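Local coordinates for mandelate racemase/muconate lactonizing protein (Thermobispora bispora, PDB 3VC5), which probably catalyses the magnesium-dependent dehydration of D-glucarate to 5-dehydro-4-deoxy-D-glucarate, as a member of the mandelate racemase/muconate lactonizing enzyme family, at residues A[222-227]-A[258-263]; A[265-270]-A[274-279]; A[288-293]-A[297-302]. All blocks are in the same frame, centred on the assembly; numbering follows the deposited sequence.

Contact 1. Residues A[222-227]-A[258-263]; sequences EAIQAL and GVLEYL
The flat group here is the side-chain amide of Q225, and it meets V259 through its oxygen: Q225 OE1 stands 3.8 Å from V259 CG2. That methyl lies well off the amide plane, on one side of it, and the two side chains meet nearly perpendicular. A bend at chi2 (-74°) folds the glutamine chain so that its end comes nearer the loop than its first bond would suggest. This is a polar atom set against a methyl, not a hydrogen bond.

The apolar part hinges on I224, whose CG2 branch, opposite the backbone N, reaches both loop residues. I224 CG2 is 3.7 Å from V259 CG1, the two side chains lying antiparallel alongside each other. The same methyl lies 3.9 Å from L260 CD2, met crosswise. V259 therefore uses both branches, one for the isoleucine and the other for the amide.

In the fold, helix 217-230 here packs against the loop that leads into strand 262-264 of the barrel. L236, of strand 236-239, touches both I224 and V259, while L210 of strand 208-211 backs I224 and helix 189-203 packs on A226 and L227.

Contact 2. Residues A[265-270]-A[274-279]; sequences DPTPGI and ARVAAE
V276 faces the loop with both of its methyls, and each finds a different residue. CG1, the branch anti to the backbone N, comes within 4.2 Å of P266 CG on the proline ring. CG2 is nearer its target, 3.8 Å from T267 CG2. In both pairs the side chains lie antiparallel, and the two methyls meet two consecutive residues of the loop. S249 of helix 246-255 touches P266, T267 and V276 alike.

I270 and A274 contribute through the backbone. A274 N donates to I270 O over 2.8 Å, with an N-H...O angle of 153°, an i+4 bond in the first turn of helix 270-277, just past G269 at the N-cap. The donor is tilted 26° from the carbonyl plane, and the methyl A274 CB lies 3.3 Å from the same I270 O. I270 sets off away from 274-279, and its side chain packs on A298 and R302 of helix 296-302.

As the valine's partner, T267 divides its branches: the methyl goes to V276, while OG1, turned away from its own backbone N at chi1 -161°, hydrogen-bonds to the main-chain O of W244. That bond would hold the rotation that turns the methyl to the helix.

The chemistry is thus mostly apolar, with one helical backbone bond. It ties that helix to the loop following E264, a magnesium ligand, where D265 reaches T286 and the backbone N of N287, another ligand residue, consistent with a second-shell role.

Contact 3. Residues A[288-293]-A[297-302]; sequences MCVVTP and PAAVER
Apolar packing comes first, in the pair V290 and A299, both buried. V290 CG2 meets A299 CB at 3.7 Å, each residue pointing its side chain at the other. The valine has CG1 opposite its backbone N (chi1 -179°), which leaves CG2 beside that nitrogen as the branch turned to the helix. W315 of helix 312-315 also touches V290 and P293.

The other kind is a carbonyl against a proline ring. P293 O lies 3.6 Å from P297 CD, four residues further along. P297 has no N-H to offer, and its CD is what meets the oxygen, in the first turn of helix 296-302. The helix makes its own bonds beyond this point, with E301 N giving to P297 O at 3.1 Å.

Around these pairs the loop is pinned by polar bonds: M288 N and C289 N both reach T286 OG1, and V291 N bonds to H295 ND1. On the helix, P297 and V300 also pack against F331 of the second subunit, which brings this segment to the dimer interface.

Since the two segments meet through two methyls and a carbonyl oxygen set against a proline ring carbon, their link is one of shape. It rests the loop after N287, a magnesium ligand, on the helix by close fit, without the directional pull of a hydrogen bond between them.

The three contacts follow one another along the chain without overlap, around successive strands of the enolase-family barrel. Contact 1 sets helix 217-230 against the run into strand 262-264; contact 2 begins just after that strand and closes on helix 270-277, its centre 18 Å from that of contact 1. Contact 3 repeats the step after strand 284-286, pairing the loop with helix 296-302. Contacts 2 and 3, centres 12 Å apart, touch where A274 and I270 meet R302, I270 meets C289, and D265 meets M288. The centres of contacts 1 and 3 lie 25 Å apart, without touching. The loops of contacts 2 and 3 follow magnesium ligands E264 and N287, placing both beside the metal site.

Contact 1. Residues A[222-227]-A[258-263]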
loop_
_atom_site.group_PDB
_atom_site.type_symbol
_atom_site.label_atom_id
_atom_site.label_comp_id
_atom_site.label_asym_id
_atom_site.label_seq_id
_atom_site.Cartn_x
_atom_site.Cartn_y
_atom_site.Cartn_z
ATOM N N GLU A 222 30.778 12.478 -21.622
ATOM C CA GLU A 222 30.931 12.577 -23.070
ATOM C C GLU A 222 30.000 11.604 -23.796
ATOM O O GLU A 222 29.380 11.968 -24.809
ATOM C CB GLU A 222 32.367 12.265 -23.490
ATOM C CG GLU A 222 33.377 13.354 -23.256
ATOM C CD GLU A 222 34.717 12.983 -23.853
ATOM O OE1 GLU A 222 34.727 12.440 -24.981
ATOM O OE2 GLU A 222 35.754 13.222 -23.199
ATOM N N ALA A 223 29.922 10.364 -23.287
ATOM C CA ALA A 223 29.044 9.341 -23.863
ATOM C C ALA A 223 27.579 9.770 -23.760
ATOM O O ALA A 223 26.791 9.608 -24.701
ATOM C CB ALA A 223 29.239 8.026 -23.156
ATOM N N ILE A 224 27.197 10.286 -22.596
ATOM C CA ILE A 224 25.841 10.819 -22.434
ATOM C C ILE A 224 25.553 11.921 -23.458
ATOM O O ILE A 224 24.493 11.943 -24.088
ATOM C CB ILE A 224 25.607 11.363 -21.002
ATOM C CG1 ILE A 224 25.456 10.202 -20.013
ATOM C CG2 ILE A 224 24.380 12.270 -20.967
ATOM C CD1 ILE A 224 24.241 9.298 -20.285
ATOM N N GLN A 225 26.493 12.840 -23.641
ATOM C CA GLN A 225 26.284 13.888 -24.624
ATOM C C GLN A 225 26.165 13.350 -26.045
ATOM O O GLN A 225 25.374 13.851 -26.852
ATOM C CB GLN A 225 27.417 14.908 -24.533
ATOM C CG GLN A 225 27.210 15.914 -23.439
ATOM C CD GLN A 225 26.138 16.930 -23.811
ATOM O OE1 GLN A 225 25.739 17.753 -22.989
ATOM N NE2 GLN A 225 25.668 16.873 -25.062
ATOM N N ALA A 226 26.966 12.343 -26.356
ATOM C CA ALA A 226 26.901 11.712 -27.667
ATOM C C ALA A 226 25.560 11.026 -27.884
ATOM O O ALA A 226 25.050 10.986 -29.018
ATOM C CB ALA A 226 28.039 10.707 -27.828
ATOM N N LEU A 227 25.013 10.439 -26.816
ATOM C CA LEU A 227 23.705 9.806 -26.891
ATOM C C LEU A 227 22.621 10.857 -27.126
ATOM O O LEU A 227 21.711 10.653 -27.942
ATOM C CB LEU A 227 23.409 8.969 -25.629
ATOM C CG LEU A 227 24.257 7.702 -25.451
ATOM C CD1 LEU A 227 24.180 7.157 -24.030
ATOM C CD2 LEU A 227 23.833 6.627 -26.484
ATOM N N GLY A 258 19.922 19.826 -17.874
ATOM C CA GLY A 258 18.980 19.754 -18.986
ATOM C C GLY A 258 19.143 18.533 -19.882
ATOM O O GLY A 258 18.448 18.408 -20.891
ATOM N N VAL A 259 20.050 17.625 -19.519
ATOM C CA VAL A 259 20.327 16.440 -20.348
ATOM C C VAL A 259 19.763 15.133 -19.758
ATOM O O VAL A 259 19.339 14.251 -20.510
ATOM C CB VAL A 259 21.847 16.295 -20.652
ATOM C CG1 VAL A 259 22.103 15.146 -21.609
ATOM C CG2 VAL A 259 22.412 17.590 -21.231
ATOM N N LEU A 260 19.753 15.004 -18.429
ATOM C CA LEU A 260 19.314 13.746 -17.765
ATOM C C LEU A 260 17.873 13.784 -17.220
ATOM O O LEU A 260 17.463 14.769 -16.596
ATOM C CB LEU A 260 20.276 13.388 -16.614
ATOM C CG LEU A 260 21.742 13.103 -16.968
ATOM C CD1 LEU A 260 22.568 12.903 -15.703
ATOM C CD2 LEU A 260 21.918 11.905 -17.935
ATOM N N GLU A 261 17.122 12.710 -17.453
ATOM C CA GLU A 261 15.837 12.459 -16.796
ATOM C C GLU A 261 16.116 12.406 -15.284
ATOM O O GLU A 261 15.374 12.976 -14.473
ATOM C CB GLU A 261 15.250 11.121 -17.290
ATOM C CG GLU A 261 13.914 10.733 -16.674
ATOM C CD GLU A 261 13.426 9.366 -17.132
ATOM O OE1 GLU A 261 14.249 8.557 -17.634
ATOM O OE2 GLU A 261 12.203 9.092 -16.998
ATOM N N TYR A 262 17.193 11.706 -14.918
ATOM C CA TYR A 262 17.668 11.640 -13.532
ATOM C C TYR A 262 19.111 11.131 -13.471
ATOM O O TYR A 262 19.599 10.488 -14.425
ATOM C CB TYR A 262 16.719 10.829 -12.611
ATOM C CG TYR A 262 16.352 9.399 -12.977
ATOM C CD1 TYR A 262 15.028 9.078 -13.333
ATOM C CD2 TYR A 262 17.292 8.352 -12.921
ATOM C CE1 TYR A 262 14.662 7.787 -13.622
ATOM C CE2 TYR A 262 16.920 7.028 -13.237
ATOM C CZ TYR A 262 15.594 6.765 -13.569
ATOM O OH TYR A 262 15.169 5.485 -13.870
ATOM N N LEU A 263 19.801 11.447 -12.373
ATOM C CA LEU A 263 21.161 10.972 -12.143
ATOM C C LEU A 263 21.044 9.908 -11.032
ATOM O O LEU A 263 20.634 10.208 -9.919
ATOM C CB LEU A 263 22.084 12.146 -11.732
ATOM C CG LEU A 263 23.527 11.830 -11.329
ATOM C CD1 LEU A 263 24.258 11.071 -12.466
ATOM C CD2 LEU A 263 24.300 13.122 -10.925
#

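Contact 2. Residues A[265-270]-A[274-279]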
loop_
_atom_site.group_PDB
_atom_site.type_symbol
_atom_site.label_atom_id
_atom_site.label_comp_id
_atom_site.label_asym_id
_atom_site.label_seq_id
_atom_site.Cartn_x
_atom_site.Cartn_y
_atom_site.Cartn_z
ATOM N N ASP A 265 22.213 7.215 -8.305
ATOM C CA ASP A 265 23.322 6.796 -7.425
ATOM C C ASP A 265 24.698 7.330 -7.797
ATOM O O ASP A 265 25.645 6.566 -7.988
ATOM C CB ASP A 265 23.367 5.270 -7.350
ATOM C CG ASP A 265 22.210 4.735 -6.526
ATOM O OD1 ASP A 265 21.964 5.324 -5.424
ATOM O OD2 ASP A 265 21.531 3.789 -6.985
ATOM N N PRO A 266 24.828 8.665 -7.887
ATOM C CA PRO A 266 26.190 9.153 -8.164
ATOM C C PRO A 266 27.195 8.872 -7.017
ATOM O O PRO A 266 28.381 8.668 -7.273
ATOM C CB PRO A 266 25.978 10.664 -8.348
ATOM C CG PRO A 266 24.694 10.960 -7.651
ATOM C CD PRO A 266 23.836 9.752 -7.849
ATOM N N THR A 267 26.730 8.846 -5.772
ATOM C CA THR A 267 27.643 8.868 -4.641
ATOM C C THR A 267 27.062 7.993 -3.518
ATOM O O THR A 267 25.837 7.805 -3.453
ATOM C CB THR A 267 27.826 10.348 -4.167
ATOM O OG1 THR A 267 29.017 10.503 -3.368
ATOM C CG2 THR A 267 26.604 10.832 -3.375
ATOM N N PRO A 268 27.917 7.474 -2.622
ATOM C CA PRO A 268 27.369 6.544 -1.636
ATOM C C PRO A 268 26.699 7.202 -0.453
ATOM O O PRO A 268 27.159 8.252 0.034
ATOM C CB PRO A 268 28.596 5.768 -1.125
ATOM C CG PRO A 268 29.772 6.517 -1.598
ATOM C CD PRO A 268 29.391 7.442 -2.683
ATOM N N GLY A 269 25.632 6.574 0.035
ATOM C CA GLY A 269 25.008 6.986 1.305
ATOM C C GLY A 269 23.894 8.003 1.191
ATOM O O GLY A 269 23.900 8.865 0.305
ATOM N N ILE A 270 22.955 7.946 2.130
ATOM C CA ILE A 270 21.899 8.935 2.191
ATOM C C ILE A 270 22.441 10.389 2.330
ATOM O O ILE A 270 21.962 11.325 1.665
ATOM C CB ILE A 270 20.890 8.599 3.347
ATOM C CG1 ILE A 270 20.115 7.317 2.987
ATOM C CG2 ILE A 270 19.932 9.768 3.586
ATOM C CD1 ILE A 270 19.258 6.743 4.138
ATOM N N ALA A 274 22.027 13.241 -0.443
ATOM C CA ALA A 274 21.223 14.433 -0.116
ATOM C C ALA A 274 22.011 15.716 -0.428
ATOM O O ALA A 274 21.454 16.680 -0.926
ATOM C CB ALA A 274 20.797 14.412 1.327
ATOM N N ARG A 275 23.294 15.716 -0.134
ATOM C CA ARG A 275 24.141 16.863 -0.422
ATOM C C ARG A 275 24.288 17.105 -1.890
ATOM O O ARG A 275 24.258 18.223 -2.312
ATOM C CB ARG A 275 25.497 16.711 0.200
ATOM C CG ARG A 275 25.431 16.634 1.669
ATOM C CD ARG A 275 26.684 17.012 2.293
ATOM N NE ARG A 275 27.735 16.040 2.267
ATOM C CZ ARG A 275 28.976 16.315 1.888
ATOM N NH1 ARG A 275 29.898 15.407 1.916
ATOM N NH2 ARG A 275 29.307 17.507 1.466
ATOM N N VAL A 276 24.442 16.044 -2.666
ATOM C CA VAL A 276 24.478 16.190 -4.131
ATOM C C VAL A 276 23.136 16.699 -4.662
ATOM O O VAL A 276 23.087 17.628 -5.497
ATOM C CB VAL A 276 24.882 14.853 -4.817
ATOM C CG1 VAL A 276 24.733 14.929 -6.356
ATOM C CG2 VAL A 276 26.312 14.464 -4.418
ATOM N N ALA A 277 22.039 16.115 -4.177
ATOM C CA ALA A 277 20.728 16.428 -4.737
ATOM C C ALA A 277 20.397 17.912 -4.620
ATOM O O ALA A 277 19.738 18.494 -5.486
ATOM C CB ALA A 277 19.645 15.595 -4.077
ATOM N N ALA A 278 20.848 18.517 -3.530
ATOM C CA ALA A 278 20.587 19.921 -3.247
ATOM C C ALA A 278 21.348 20.847 -4.194
ATOM O O ALA A 278 21.034 22.048 -4.291
ATOM C CB ALA A 278 20.953 20.230 -1.787
ATOM N N GLU A 279 22.348 20.307 -4.890
ATOM C CA GLU A 279 23.269 21.167 -5.686
ATOM C C GLU A 279 23.326 20.829 -7.190
ATOM O O GLU A 279 24.129 21.412 -7.944
ATOM C CB GLU A 279 24.675 21.113 -5.098
ATOM C CG GLU A 279 24.753 21.693 -3.689
ATOM C CD GLU A 279 24.492 23.187 -3.666
ATOM O OE1 GLU A 279 24.421 23.804 -4.757
ATOM O OE2 GLU A 279 24.355 23.751 -2.558
#

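Contact 3. Residues A[288-293]-A[297-302]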
loop_
_atom_site.group_PDB
_atom_site.type_symbol
_atom_site.label_atom_id
_atom_site.label_comp_id
_atom_site.label_asym_id
_atom_site.label_seq_id
_atom_site.Cartn_x
_atom_site.Cartn_y
_atom_site.Cartn_z
ATOM N N MET A 288 20.213 1.904 -4.158
ATOM C CA MET A 288 21.326 1.570 -3.249
ATOM C C MET A 288 21.151 2.108 -1.864
ATOM O O MET A 288 21.434 1.376 -0.929
ATOM C CB MET A 288 22.704 2.023 -3.787
ATOM C CG MET A 288 23.064 1.322 -5.108
ATOM S SD MET A 288 24.640 1.910 -5.802
ATOM C CE MET A 288 25.843 1.243 -4.646
ATOM N N CYS A 289 20.704 3.357 -1.712
ATOM C CA CYS A 289 20.610 3.926 -0.356
ATOM C C CYS A 289 19.187 3.828 0.205
ATOM O O CYS A 289 18.959 4.126 1.363
ATOM C CB CYS A 289 21.145 5.383 -0.332
ATOM S SG CYS A 289 20.121 6.653 -1.148
ATOM N N VAL A 290 18.219 3.491 -0.653
ATOM C CA VAL A 290 16.846 3.186 -0.208
ATOM C C VAL A 290 16.424 1.887 -0.867
ATOM O O VAL A 290 16.117 1.885 -2.087
ATOM C CB VAL A 290 15.862 4.311 -0.608
ATOM C CG1 VAL A 290 14.438 4.003 -0.134
ATOM C CG2 VAL A 290 16.342 5.669 -0.048
ATOM N N VAL A 291 16.465 0.789 -0.105
ATOM C CA VAL A 291 16.259 -0.539 -0.703
ATOM C C VAL A 291 15.365 -1.427 0.167
ATOM O O VAL A 291 15.194 -2.607 -0.116
ATOM C CB VAL A 291 17.605 -1.260 -1.053
ATOM C CG1 VAL A 291 18.389 -0.468 -2.124
ATOM C CG2 VAL A 291 18.440 -1.412 0.202
ATOM N N THR A 292 14.848 -0.865 1.264
ATOM C CA THR A 292 13.956 -1.640 2.126
ATOM C C THR A 292 13.116 -0.609 2.906
ATOM O O THR A 292 13.507 0.552 2.986
ATOM C CB THR A 292 14.782 -2.594 3.047
ATOM O OG1 THR A 292 13.890 -3.515 3.668
ATOM C CG2 THR A 292 15.540 -1.847 4.144
ATOM N N PRO A 293 11.942 -0.986 3.417
ATOM C CA PRO A 293 11.100 0.090 3.954
ATOM C C PRO A 293 11.692 0.883 5.115
ATOM O O PRO A 293 11.397 2.080 5.249
ATOM C CB PRO A 293 9.804 -0.668 4.367
ATOM C CG PRO A 293 9.733 -1.804 3.334
ATOM C CD PRO A 293 11.179 -2.260 3.281
ATOM N N PRO A 297 11.914 6.498 6.169
ATOM C CA PRO A 297 11.797 7.725 6.982
ATOM C C PRO A 297 13.044 8.620 6.900
ATOM O O PRO A 297 12.902 9.851 6.776
ATOM C CB PRO A 297 11.578 7.193 8.397
ATOM C CG PRO A 297 10.829 5.873 8.180
ATOM C CD PRO A 297 11.489 5.288 6.904
ATOM N N ALA A 298 14.247 8.036 6.975
ATOM C CA ALA A 298 15.461 8.837 6.761
ATOM C C ALA A 298 15.504 9.485 5.400
ATOM O O ALA A 298 16.001 10.624 5.269
ATOM C CB ALA A 298 16.735 8.022 7.029
ATOM N N ALA A 299 15.054 8.765 4.370
ATOM C CA ALA A 299 15.022 9.341 3.007
ATOM C C ALA A 299 14.051 10.517 2.887
ATOM O O ALA A 299 14.324 11.504 2.195
ATOM C CB ALA A 299 14.713 8.270 1.938
ATOM N N VAL A 300 12.904 10.414 3.529
ATOM C CA VAL A 300 11.949 11.503 3.475
ATOM C C VAL A 300 12.523 12.746 4.187
ATOM O O VAL A 300 12.335 13.881 3.755
ATOM C CB VAL A 300 10.581 11.047 4.053
ATOM C CG1 VAL A 300 9.706 12.268 4.461
ATOM C CG2 VAL A 300 9.873 10.108 3.037
ATOM N N GLU A 301 13.241 12.524 5.277
ATOM C CA GLU A 301 13.811 13.625 6.037
ATOM C C GLU A 301 14.948 14.314 5.291
ATOM O O GLU A 301 14.952 15.540 5.195
ATOM C CB GLU A 301 14.329 13.087 7.351
ATOM C CG GLU A 301 14.684 14.077 8.373
ATOM C CD GLU A 301 14.922 13.341 9.667
ATOM O OE1 GLU A 301 14.115 13.497 10.610
ATOM O OE2 GLU A 301 15.883 12.543 9.698
ATOM N N ARG A 302 15.888 13.544 4.734
ATOM C CA ARG A 302 17.074 14.156 4.083
ATOM C C ARG A 302 16.898 14.465 2.598
ATOM O O ARG A 302 17.626 15.303 2.021
ATOM C CB ARG A 302 18.288 13.236 4.218
ATOM C CG ARG A 302 18.807 13.034 5.635
ATOM C CD ARG A 302 19.330 14.336 6.273
ATOM N NE ARG A 302 20.321 15.052 5.445
ATOM C CZ ARG A 302 21.617 14.739 5.352
ATOM N NH1 ARG A 302 22.121 13.698 6.024
ATOM N NH2 ARG A 302 22.433 15.484 4.581
#